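Local coordinates for protein C.Elegans p53 tumor suppressor-like transcription factor (Caenorhabditis elegans, PDB 1T4W) that activates transcription from p53-type DNA consensus sites, using a zinc-containing DNA-binding domain, and promotes apoptosis after DNA damage and other stress, at residues S57-F62 with T119-M124; L155-D160 with L168-K173; I6-Q11 with V39-K44; S99-R104 with F133-M138. One frame throughout, in Å; residues are numbered along the deposited sequence.

How the interactions relate
All four contacts join neighbouring antiparallel strands of the p53-like DNA-binding domain, a sandwich of two sheets. Interactions 1 and 2 lie in the seven-stranded mixed sheet, where strands 57-65 and 152-160 are adjacent; their centres are about 10 Å apart. Interactions 3 and 4 lie in the four-stranded sheet, with centres about 14 Å apart, joined through strands 39-46 and 130-137. Between the sheets, Ile-60 meets Phe-133, and Leu-155 meets Ile-6 and Ile-135. Along the chain interaction 3 closes first, the segments of 1 and 4 alternate, and the hairpin of interaction 2 comes last, so distant sequence regions build one hydrophobic core, with the zinc site beside interaction 4.

Interaction 1 (S57-F62 with T119-M124); sequences SLRIRF and TFTLIM
Leu-58 and Leu-122 face each other as an antiparallel hydrogen-bonded pair, their side chains side by side with CD2 of Leu-58 3.7 Å from CD1 of Leu-122. The backbone bond from Leu-122 N to Leu-58 O is short and nearly straight (2.7 Å, 168°), Leu-58 N donates back to Leu-122 O, and a second pair of bonds joins Ile-60 with Phe-120. Ile-60 turns CD1 against CG of Leu-122 at 4.0 Å, on the same apolar side. Met-124, its chain bent at the last torsion, brings CE to CB of Leu-58. On the opposite face of the sheet, Thr-119 splits its two branches: CG2 lies anti to the backbone N (OG1 has chi1 -57°) and packs 3.6 Å from CB of Arg-59, while OG1 sits beside CG of Arg-61. A water donates to OG1 of Thr-119 (2.9 Å) and accepts from NH1 of Arg-59. The same OG1 also bonds with Gly-117 O, and the arginine ends are set by salt bridges, Arg-59 to Asp-160 and Arg-61 to Asp-81. A valine in place of Thr-119 would probably break the water bridge to Arg-59 and leave the Gly-117 carbonyl without this hydroxyl partner. The two faces thus differ in chemistry: Leu-58, Ile-60, Phe-120 and Leu-122 supply the apolar interior of the sandwich, whereas Arg-59, Arg-61 and Thr-119 form a polar face, largely buried, whose charges are paired with carboxylates.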
# COMPACT_ATOMS: atom_id res chain seq x y z
N SER A 57 13.02 -3.42 -10.08
CA SER A 57 11.59 -3.28 -10.27
C SER A 57 10.93 -3.19 -8.89
O SER A 57 11.48 -3.66 -7.88
CB SER A 57 11.01 -4.45 -11.08
OG SER A 57 11.27 -5.69 -10.47
N LEU A 58 9.78 -2.54 -8.82
CA LEU A 58 9.08 -2.41 -7.55
C LEU A 58 7.69 -3.03 -7.67
O LEU A 58 6.91 -2.66 -8.55
CB LEU A 58 8.94 -0.94 -7.16
CG LEU A 58 8.36 -0.72 -5.75
CD1 LEU A 58 9.44 -0.94 -4.68
CD2 LEU A 58 7.82 0.69 -5.65
N ARG A 59 7.38 -3.98 -6.80
CA ARG A 59 6.07 -4.61 -6.82
C ARG A 59 5.21 -3.97 -5.73
O ARG A 59 5.69 -3.71 -4.62
CB ARG A 59 6.18 -6.12 -6.60
CG ARG A 59 6.60 -6.90 -7.85
CD ARG A 59 6.74 -8.43 -7.57
NE ARG A 59 7.83 -8.75 -6.65
CZ ARG A 59 7.67 -9.20 -5.40
NH1 ARG A 59 6.45 -9.38 -4.91
NH2 ARG A 59 8.72 -9.52 -4.66
N ILE A 60 3.95 -3.72 -6.05
CA ILE A 60 3.01 -3.10 -5.11
C ILE A 60 1.80 -4.04 -4.94
O ILE A 60 1.16 -4.41 -5.91
CB ILE A 60 2.50 -1.75 -5.66
CG1 ILE A 60 3.69 -0.83 -5.95
CG2 ILE A 60 1.55 -1.11 -4.64
CD1 ILE A 60 3.36 0.28 -6.93
N ARG A 61 1.52 -4.40 -3.69
CA ARG A 61 0.41 -5.28 -3.37
C ARG A 61 -0.49 -4.68 -2.29
O ARG A 61 -0.07 -3.81 -1.52
CB ARG A 61 0.92 -6.63 -2.85
CG ARG A 61 1.65 -7.52 -3.87
CD ARG A 61 1.74 -8.96 -3.30
NE ARG A 61 0.42 -9.57 -3.23
CZ ARG A 61 0.10 -10.64 -2.52
NH1 ARG A 61 -1.15 -11.09 -2.55
NH2 ARG A 61 1.01 -11.25 -1.77
N PHE A 62 -1.72 -5.15 -2.25
CA PHE A 62 -2.65 -4.69 -1.24
C PHE A 62 -3.32 -5.96 -0.73
O PHE A 62 -4.17 -6.58 -1.40
CB PHE A 62 -3.64 -3.68 -1.82
CG PHE A 62 -4.48 -2.99 -0.78
CD1 PHE A 62 -3.87 -2.28 0.26
CD2 PHE A 62 -5.88 -3.07 -0.82
CE1 PHE A 62 -4.63 -1.64 1.24
CE2 PHE A 62 -6.67 -2.44 0.16
CZ PHE A 62 -6.04 -1.71 1.20
N THR A 119 -0.83 -7.43 -8.39
CA THR A 119 0.42 -6.71 -8.23
C THR A 119 0.71 -5.74 -9.36
O THR A 119 0.59 -6.09 -10.53
CB THR A 119 1.61 -7.70 -8.19
OG1 THR A 119 1.42 -8.64 -7.13
CG2 THR A 119 2.95 -6.95 -8.00
N PHE A 120 1.10 -4.51 -9.01
CA PHE A 120 1.50 -3.54 -10.02
C PHE A 120 3.02 -3.55 -9.91
O PHE A 120 3.58 -3.43 -8.81
CB PHE A 120 0.96 -2.14 -9.73
CG PHE A 120 -0.48 -1.95 -10.15
CD1 PHE A 120 -1.53 -2.34 -9.31
CD2 PHE A 120 -0.79 -1.43 -11.40
CE1 PHE A 120 -2.87 -2.23 -9.73
CE2 PHE A 120 -2.12 -1.31 -11.83
CZ PHE A 120 -3.16 -1.71 -10.99
N THR A 121 3.69 -3.73 -11.04
CA THR A 121 5.14 -3.73 -11.07
C THR A 121 5.68 -2.52 -11.78
O THR A 121 5.43 -2.30 -12.98
CB THR A 121 5.70 -4.99 -11.77
OG1 THR A 121 5.29 -6.16 -11.05
CG2 THR A 121 7.24 -4.95 -11.79
N LEU A 122 6.44 -1.72 -11.05
CA LEU A 122 7.03 -0.53 -11.62
C LEU A 122 8.36 -0.92 -12.24
O LEU A 122 9.18 -1.57 -11.58
CB LEU A 122 7.31 0.52 -10.54
CG LEU A 122 6.14 0.99 -9.68
CD1 LEU A 122 6.60 2.20 -8.85
CD2 LEU A 122 4.98 1.37 -10.56
N ILE A 123 8.58 -0.54 -13.49
CA ILE A 123 9.84 -0.85 -14.16
C ILE A 123 10.71 0.37 -14.00
O ILE A 123 10.35 1.46 -14.46
CB ILE A 123 9.67 -1.15 -15.66
CG1 ILE A 123 8.98 -2.50 -15.86
CG2 ILE A 123 11.02 -1.19 -16.34
CD1 ILE A 123 7.50 -2.52 -15.50
N MET A 124 11.84 0.20 -13.35
CA MET A 124 12.72 1.33 -13.14
C MET A 124 14.04 1.23 -13.87
O MET A 124 14.17 0.49 -14.83
CB MET A 124 12.91 1.50 -11.65
CG MET A 124 11.53 1.68 -11.03
SD MET A 124 11.56 2.08 -9.32
CE MET A 124 12.36 0.60 -8.69
O HOH W 1 3.76 -10.12 -6.26

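Interaction 2 (L155-D160 with L168-K173); sequences LAVFLD and LHAYIK
With CG anti to the backbone N in Leu-155 (chi1 179°) and CG1 anti to the carbonyl carbon in Ile-172, the two side chains lie alongside each other, CD2 of Leu-155 3.9 Å from CD1 of Ile-172, across a beta hairpin of the p53-like sandwich. Further along the hairpin, Leu-159 and Leu-168 repeat the side-by-side arrangement more loosely. Between these pairs Val-157 faces Ala-170, whose small CB lies 4.0 Å from Val-157 CG2. Ile-6 of the opposing sheet packs on Leu-155, Val-157 and Ala-170, so this side belongs to the core. On the reverse side, Tyr-171 CB rests on Ala-156 CB at 3.9 Å while its ring leads away from the neighbouring strand. Phe-158 and His-169 meet at an angle, the ring carbon CD1 of Phe-158 lying 3.6 Å from CB of His-169; the imidazole reaches onward through NE2 to Glu-72. Each outer pair has one good bond, Ile-172 N to Leu-155 O and Leu-159 N to Leu-168 O, and one weak one, Leu-155 N to Ile-172 O and Leu-168 N to Leu-159 O. At the centre, Val-157 N donates to Ala-170 O over 2.9 Å in an almost straight bond, 175° at the hydrogen.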
# COMPACT_ATOMS: atom_id res chain seq x y z
N LEU A 155 -0.72 -2.24 2.73
CA LEU A 155 -0.14 -1.83 1.44
C LEU A 155 1.35 -2.16 1.55
O LEU A 155 2.07 -1.56 2.38
CB LEU A 155 -0.30 -0.31 1.21
CG LEU A 155 0.33 0.20 -0.11
CD1 LEU A 155 -0.35 -0.51 -1.28
CD2 LEU A 155 0.16 1.72 -0.25
N ALA A 156 1.80 -3.11 0.74
CA ALA A 156 3.20 -3.57 0.78
C ALA A 156 3.91 -3.40 -0.55
O ALA A 156 3.31 -3.60 -1.61
CB ALA A 156 3.25 -5.07 1.20
N VAL A 157 5.20 -3.04 -0.48
CA VAL A 157 6.04 -2.87 -1.65
C VAL A 157 7.33 -3.69 -1.50
O VAL A 157 7.86 -3.86 -0.41
CB VAL A 157 6.42 -1.37 -1.89
CG1 VAL A 157 5.18 -0.60 -2.37
CG2 VAL A 157 6.99 -0.77 -0.63
N PHE A 158 7.82 -4.18 -2.63
CA PHE A 158 9.00 -5.03 -2.69
C PHE A 158 9.92 -4.53 -3.77
O PHE A 158 9.47 -4.19 -4.88
CB PHE A 158 8.59 -6.47 -3.03
CG PHE A 158 7.60 -7.06 -2.06
CD1 PHE A 158 8.03 -7.72 -0.91
CD2 PHE A 158 6.23 -6.89 -2.26
CE1 PHE A 158 7.11 -8.19 0.05
CE2 PHE A 158 5.30 -7.36 -1.31
CZ PHE A 158 5.74 -8.01 -0.15
N LEU A 159 11.21 -4.45 -3.45
CA LEU A 159 12.18 -4.04 -4.44
C LEU A 159 12.85 -5.34 -4.88
O LEU A 159 13.40 -6.06 -4.04
CB LEU A 159 13.22 -3.09 -3.83
CG LEU A 159 14.12 -2.39 -4.87
CD1 LEU A 159 13.29 -1.47 -5.75
CD2 LEU A 159 15.20 -1.60 -4.16
N ASP A 160 12.76 -5.66 -6.17
CA ASP A 160 13.37 -6.89 -6.70
C ASP A 160 14.58 -6.60 -7.58
O ASP A 160 14.62 -5.58 -8.28
CB ASP A 160 12.41 -7.65 -7.60
CG ASP A 160 11.24 -8.29 -6.86
OD1 ASP A 160 11.27 -8.45 -5.62
OD2 ASP A 160 10.29 -8.63 -7.56
N LEU A 168 14.49 -5.90 -0.78
CA LEU A 168 14.00 -5.01 0.29
C LEU A 168 12.49 -4.99 0.22
O LEU A 168 11.91 -5.29 -0.82
CB LEU A 168 14.49 -3.57 0.11
CG LEU A 168 15.93 -3.18 0.48
CD1 LEU A 168 16.25 -1.81 -0.13
CD2 LEU A 168 16.09 -3.14 1.98
N HIS A 169 11.86 -4.62 1.33
CA HIS A 169 10.40 -4.52 1.37
C HIS A 169 10.01 -3.48 2.39
O HIS A 169 10.83 -3.06 3.20
CB HIS A 169 9.73 -5.87 1.73
CG HIS A 169 9.88 -6.30 3.16
ND1 HIS A 169 11.09 -6.67 3.71
CD2 HIS A 169 8.96 -6.47 4.15
CE1 HIS A 169 10.91 -7.05 4.97
NE2 HIS A 169 9.63 -6.93 5.26
N ALA A 170 8.76 -3.03 2.32
CA ALA A 170 8.24 -2.03 3.26
C ALA A 170 6.73 -2.07 3.15
O ALA A 170 6.19 -2.53 2.15
CB ALA A 170 8.75 -0.62 2.91
N TYR A 171 6.04 -1.59 4.17
CA TYR A 171 4.60 -1.57 4.10
C TYR A 171 3.99 -0.56 5.04
O TYR A 171 4.66 -0.05 5.95
CB TYR A 171 4.03 -2.97 4.41
CG TYR A 171 4.49 -3.56 5.74
CD1 TYR A 171 3.94 -3.13 6.94
CD2 TYR A 171 5.52 -4.50 5.78
CE1 TYR A 171 4.39 -3.61 8.15
CE2 TYR A 171 6.00 -5.00 7.00
CZ TYR A 171 5.41 -4.54 8.18
OH TYR A 171 5.85 -4.98 9.39
N ILE A 172 2.73 -0.24 4.76
CA ILE A 172 1.92 0.60 5.62
C ILE A 172 1.14 -0.48 6.38
O ILE A 172 0.32 -1.21 5.81
CB ILE A 172 0.97 1.48 4.84
CG1 ILE A 172 1.80 2.54 4.09
CG2 ILE A 172 -0.03 2.17 5.82
CD1 ILE A 172 1.00 3.41 3.16
N LYS A 173 1.45 -0.60 7.65
CA LYS A 173 0.89 -1.62 8.52
C LYS A 173 -0.62 -1.73 8.50
O LYS A 173 -1.18 -2.84 8.48
CB LYS A 173 1.43 -1.38 9.94
CG LYS A 173 1.17 -2.49 10.94
CD LYS A 173 0.03 -2.12 11.83
CE LYS A 173 -0.17 -3.12 12.97
NZ LYS A 173 -1.31 -2.66 13.83

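Interaction 3 (I6-Q11 with V39-K44); sequences IDVLKQ and VPIQVK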
# COMPACT_ATOMS: atom_id res chain seq x y z
N ILE A 6 8.09 3.32 2.92
CA ILE A 6 6.96 3.74 2.11
C ILE A 6 6.23 4.78 2.98
O ILE A 6 6.09 4.61 4.17
CB ILE A 6 6.03 2.56 1.72
CG1 ILE A 6 4.82 3.11 0.97
CG2 ILE A 6 5.64 1.72 2.95
CD1 ILE A 6 3.96 2.08 0.26
N ASP A 7 5.83 5.90 2.37
CA ASP A 7 5.14 6.95 3.11
C ASP A 7 4.18 7.68 2.20
O ASP A 7 4.26 7.56 0.98
CB ASP A 7 6.14 7.98 3.64
CG ASP A 7 7.02 7.44 4.73
OD1 ASP A 7 6.56 7.36 5.89
OD2 ASP A 7 8.19 7.10 4.41
N VAL A 8 3.26 8.45 2.76
CA VAL A 8 2.39 9.24 1.89
C VAL A 8 3.14 10.57 1.75
O VAL A 8 4.02 10.86 2.54
CB VAL A 8 1.00 9.50 2.51
CG1 VAL A 8 0.27 8.16 2.77
CG2 VAL A 8 1.15 10.32 3.79
N LEU A 9 2.83 11.36 0.73
CA LEU A 9 3.47 12.66 0.57
C LEU A 9 2.80 13.58 1.59
O LEU A 9 1.75 14.14 1.33
CB LEU A 9 3.23 13.18 -0.84
CG LEU A 9 3.89 14.50 -1.25
CD1 LEU A 9 5.40 14.44 -0.97
CD2 LEU A 9 3.63 14.76 -2.72
N LYS A 10 3.43 13.71 2.76
CA LYS A 10 2.91 14.50 3.86
C LYS A 10 2.39 15.88 3.57
O LYS A 10 1.33 16.27 4.07
CB LYS A 10 3.95 14.56 4.98
CG LYS A 10 4.17 13.21 5.66
CD LYS A 10 2.82 12.56 6.02
CE LYS A 10 1.97 13.48 6.91
NZ LYS A 10 0.50 13.42 6.62
N GLN A 11 3.11 16.64 2.75
CA GLN A 11 2.68 17.98 2.41
C GLN A 11 1.20 17.98 2.09
O GLN A 11 0.41 18.67 2.74
CB GLN A 11 3.45 18.52 1.20
CG GLN A 11 4.96 18.67 1.39
CD GLN A 11 5.72 17.36 1.26
OE1 GLN A 11 5.64 16.48 2.13
NE2 GLN A 11 6.47 17.22 0.17
N VAL A 39 -4.24 8.92 -3.39
CA VAL A 39 -3.36 9.02 -2.24
C VAL A 39 -1.93 9.08 -2.79
O VAL A 39 -1.47 8.16 -3.46
CB VAL A 39 -3.47 7.80 -1.30
CG1 VAL A 39 -2.57 8.00 -0.10
CG2 VAL A 39 -4.92 7.60 -0.86
N PRO A 40 -1.21 10.17 -2.50
CA PRO A 40 0.18 10.37 -2.96
C PRO A 40 1.19 9.57 -2.14
O PRO A 40 1.42 9.84 -0.97
CB PRO A 40 0.37 11.89 -2.82
CG PRO A 40 -0.47 12.22 -1.60
CD PRO A 40 -1.72 11.35 -1.77
N ILE A 41 1.78 8.56 -2.78
CA ILE A 41 2.75 7.70 -2.12
C ILE A 41 4.18 7.99 -2.61
O ILE A 41 4.40 8.35 -3.78
CB ILE A 41 2.50 6.19 -2.43
CG1 ILE A 41 1.09 5.76 -2.00
CG2 ILE A 41 3.61 5.31 -1.77
CD1 ILE A 41 0.83 5.84 -0.47
N GLN A 42 5.13 7.86 -1.70
CA GLN A 42 6.53 8.02 -2.07
C GLN A 42 7.28 6.83 -1.49
O GLN A 42 7.25 6.62 -0.29
CB GLN A 42 7.13 9.29 -1.48
CG GLN A 42 6.46 10.57 -1.96
CD GLN A 42 7.36 11.77 -1.77
OE1 GLN A 42 7.88 12.00 -0.67
NE2 GLN A 42 7.54 12.55 -2.83
N VAL A 43 7.91 6.04 -2.35
CA VAL A 43 8.70 4.90 -1.87
C VAL A 43 10.18 5.28 -2.02
O VAL A 43 10.61 5.69 -3.10
CB VAL A 43 8.41 3.61 -2.69
CG1 VAL A 43 9.31 2.45 -2.19
CG2 VAL A 43 6.91 3.22 -2.55
N LYS A 44 10.95 5.17 -0.95
CA LYS A 44 12.36 5.54 -1.01
C LYS A 44 13.23 4.40 -0.51
O LYS A 44 12.80 3.58 0.31
CB LYS A 44 12.62 6.79 -0.15
CG LYS A 44 11.95 8.07 -0.68
CD LYS A 44 12.11 9.20 0.34
CE LYS A 44 11.60 10.55 -0.20
NZ LYS A 44 11.85 11.67 0.78
O HOH W 2 8.89 7.43 1.64
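Ile-6 and Ile-41 meet at a slant where strands 3-8 and 39-46 run antiparallel at one margin of the four-stranded sheet of the p53-like sandwich. CG1 of Ile-6, anti to the backbone N (chi1 176°), lies against CG2 of Ile-41 at 3.7 Å and also approaches CG2 of Val-43. The two methyl-bearing branches of Ile-41 serve different neighbours: CG2 takes Ile-6, while CD1 at the end of the other branch touches CG1 of Val-8 at 4.0 Å. That Val-8 methyl also meets CG1 of Val-39, so it is shared between two side chains of the facing strand. An alanine at Ile-41 would probably open a gap between Ile-6 and Val-8, since both branches that reach them would be gone. On the other side of the strand pair Leu-9, at the N-cap position of helix 10-13, packs CB over Pro-40 CB (3.7 Å). The extended Gln-42 side chain crosses the leucine obliquely, its amide carbon CD 3.4 Å from Leu-9 CD1. Asp-7 makes a salt bridge through OD1 with Lys-29, and a water donates both to its OD2 and to Gln-42 O. The backbone is joined by Asp-7 N to Gln-42 O and by Gln-42 N to Asp-7 O, the latter 2.8 Å at 169°. Where the strand gives way to the helix, a last bond runs from Leu-9 N to Pro-40 O over 2.7 Å.

Interaction 4 (S99-R104 with F133-M138); sequences SFFYIR and FDIIFM
Phe-100 sets its ring edge near that of Phe-137, CD1 to CD1 4.2 Å, and its carbonyl O receives Met-138 N in a nearly straight bond (2.9 Å, 174°). The next residue, Phe-101, is bonded through its own O to Ser-99 OG, and its ring carbon CD2 comes 3.4 Å from Ile-135 CD1; chi1 of 69° folds the ring between N and carbonyl carbon, while CB touches Phe-137 CD1. Tyr-102 lies on the other side of the sheet: Met-138, bent at its second and third torsions, brings CG to the ring edge, 3.5 Å from CE1, and Ile-136 CG2 packs on Tyr-102 CB. The phenol OH is bonded to Pro-96 O. Ile-103 rejoins the Phe-101 side, its CG2 3.9 Å from Phe-133 CB and its CD1 against the Phe-133 ring, approaching obliquely. Arg-104 closes the pairing with two backbone bonds to Asp-134, whose carboxylate OD2 is fixed by Asn-105. Ile-60, Phe-62 and Phe-120 of the facing sheet cover the Phe-101 side. The arrangement is that of an edge strand of the p53-like beta sandwich, 101-104, paired with strand 130-137, whose end runs on to the zinc ligand Cys-139, on which Phe-100 packs.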
# COMPACT_ATOMS: atom_id res chain seq x y z
N SER A 99 -9.53 -5.33 -9.84
CA SER A 99 -8.47 -4.97 -8.90
C SER A 99 -9.04 -4.03 -7.84
O SER A 99 -9.80 -3.11 -8.15
CB SER A 99 -7.30 -4.28 -9.60
OG SER A 99 -6.24 -4.07 -8.69
N PHE A 100 -8.69 -4.27 -6.58
CA PHE A 100 -9.18 -3.43 -5.50
C PHE A 100 -8.58 -2.01 -5.61
O PHE A 100 -9.23 -1.01 -5.26
CB PHE A 100 -8.79 -4.07 -4.16
CG PHE A 100 -9.59 -3.56 -2.98
CD1 PHE A 100 -9.32 -2.31 -2.42
CD2 PHE A 100 -10.64 -4.32 -2.45
CE1 PHE A 100 -10.10 -1.80 -1.35
CE2 PHE A 100 -11.42 -3.82 -1.39
CZ PHE A 100 -11.15 -2.57 -0.85
N PHE A 101 -7.36 -1.93 -6.13
CA PHE A 101 -6.66 -0.65 -6.23
C PHE A 101 -5.99 -0.42 -7.57
O PHE A 101 -5.75 -1.35 -8.32
CB PHE A 101 -5.60 -0.56 -5.12
CG PHE A 101 -4.44 -1.51 -5.32
CD1 PHE A 101 -4.62 -2.88 -5.20
CD2 PHE A 101 -3.17 -1.03 -5.64
CE1 PHE A 101 -3.55 -3.78 -5.40
CE2 PHE A 101 -2.09 -1.90 -5.84
CZ PHE A 101 -2.29 -3.28 -5.72
N TYR A 102 -5.66 0.84 -7.85
CA TYR A 102 -4.99 1.22 -9.09
C TYR A 102 -3.87 2.23 -8.81
O TYR A 102 -3.83 2.86 -7.75
CB TYR A 102 -5.99 1.81 -10.08
CG TYR A 102 -7.17 0.90 -10.37
CD1 TYR A 102 -8.31 0.90 -9.56
CD2 TYR A 102 -7.11 -0.03 -11.42
CE1 TYR A 102 -9.36 0.01 -9.78
CE2 TYR A 102 -8.14 -0.92 -11.65
CZ TYR A 102 -9.26 -0.90 -10.82
OH TYR A 102 -10.24 -1.84 -11.02
N ILE A 103 -2.98 2.37 -9.79
CA ILE A 103 -1.84 3.26 -9.70
C ILE A 103 -2.00 4.35 -10.76
O ILE A 103 -2.20 4.06 -11.94
CB ILE A 103 -0.53 2.46 -9.94
CG1 ILE A 103 -0.45 1.30 -8.93
CG2 ILE A 103 0.70 3.38 -9.85
CD1 ILE A 103 -0.44 1.73 -7.47
N ARG A 104 -1.93 5.61 -10.33
CA ARG A 104 -2.08 6.74 -11.25
C ARG A 104 -0.95 7.74 -11.04
O ARG A 104 -0.30 7.78 -9.98
CB ARG A 104 -3.43 7.43 -11.03
CG ARG A 104 -4.66 6.52 -11.18
CD ARG A 104 -4.87 6.08 -12.62
NE ARG A 104 -5.20 7.20 -13.50
CZ ARG A 104 -6.42 7.71 -13.65
NH1 ARG A 104 -7.45 7.21 -12.98
NH2 ARG A 104 -6.61 8.73 -14.48
N PHE A 133 3.99 7.96 -6.94
CA PHE A 133 2.76 7.63 -7.65
C PHE A 133 1.58 7.79 -6.71
O PHE A 133 1.74 7.85 -5.48
CB PHE A 133 2.79 6.17 -8.17
CG PHE A 133 3.03 5.14 -7.09
CD1 PHE A 133 1.97 4.60 -6.36
CD2 PHE A 133 4.32 4.74 -6.77
CE1 PHE A 133 2.19 3.67 -5.32
CE2 PHE A 133 4.56 3.81 -5.73
CZ PHE A 133 3.48 3.28 -5.00
N ASP A 134 0.39 7.88 -7.29
CA ASP A 134 -0.79 7.94 -6.47
C ASP A 134 -1.40 6.57 -6.49
O ASP A 134 -1.32 5.86 -7.49
CB ASP A 134 -1.84 8.89 -7.02
CG ASP A 134 -1.41 10.32 -6.93
OD1 ASP A 134 -0.83 10.68 -5.89
OD2 ASP A 134 -1.67 11.06 -7.89
N ILE A 135 -1.98 6.17 -5.37
CA ILE A 135 -2.71 4.92 -5.35
C ILE A 135 -4.16 5.32 -5.08
O ILE A 135 -4.42 6.29 -4.36
CB ILE A 135 -2.21 3.96 -4.26
CG1 ILE A 135 -3.04 2.68 -4.30
CG2 ILE A 135 -2.28 4.64 -2.91
CD1 ILE A 135 -2.40 1.50 -3.55
N ILE A 136 -5.12 4.61 -5.68
CA ILE A 136 -6.52 4.93 -5.45
C ILE A 136 -7.29 3.63 -5.20
O ILE A 136 -7.09 2.65 -5.91
CB ILE A 136 -7.09 5.75 -6.65
CG1 ILE A 136 -8.55 6.11 -6.39
CG2 ILE A 136 -6.99 4.94 -7.96
CD1 ILE A 136 -9.17 6.94 -7.50
N PHE A 137 -8.11 3.62 -4.15
CA PHE A 137 -8.88 2.42 -3.76
C PHE A 137 -10.30 2.53 -4.30
O PHE A 137 -10.97 3.55 -4.11
CB PHE A 137 -8.86 2.27 -2.24
CG PHE A 137 -7.48 2.15 -1.68
CD1 PHE A 137 -6.81 0.92 -1.70
CD2 PHE A 137 -6.80 3.27 -1.22
CE1 PHE A 137 -5.47 0.81 -1.27
CE2 PHE A 137 -5.45 3.18 -0.79
CZ PHE A 137 -4.79 1.94 -0.81
N MET A 138 -10.75 1.48 -4.99
CA MET A 138 -12.06 1.50 -5.60
C MET A 138 -13.10 0.60 -4.94
O MET A 138 -14.05 0.15 -5.58
CB MET A 138 -11.93 1.20 -7.09
CG MET A 138 -11.15 2.28 -7.86
SD MET A 138 -11.82 3.97 -7.61
CE MET A 138 -13.33 3.84 -8.57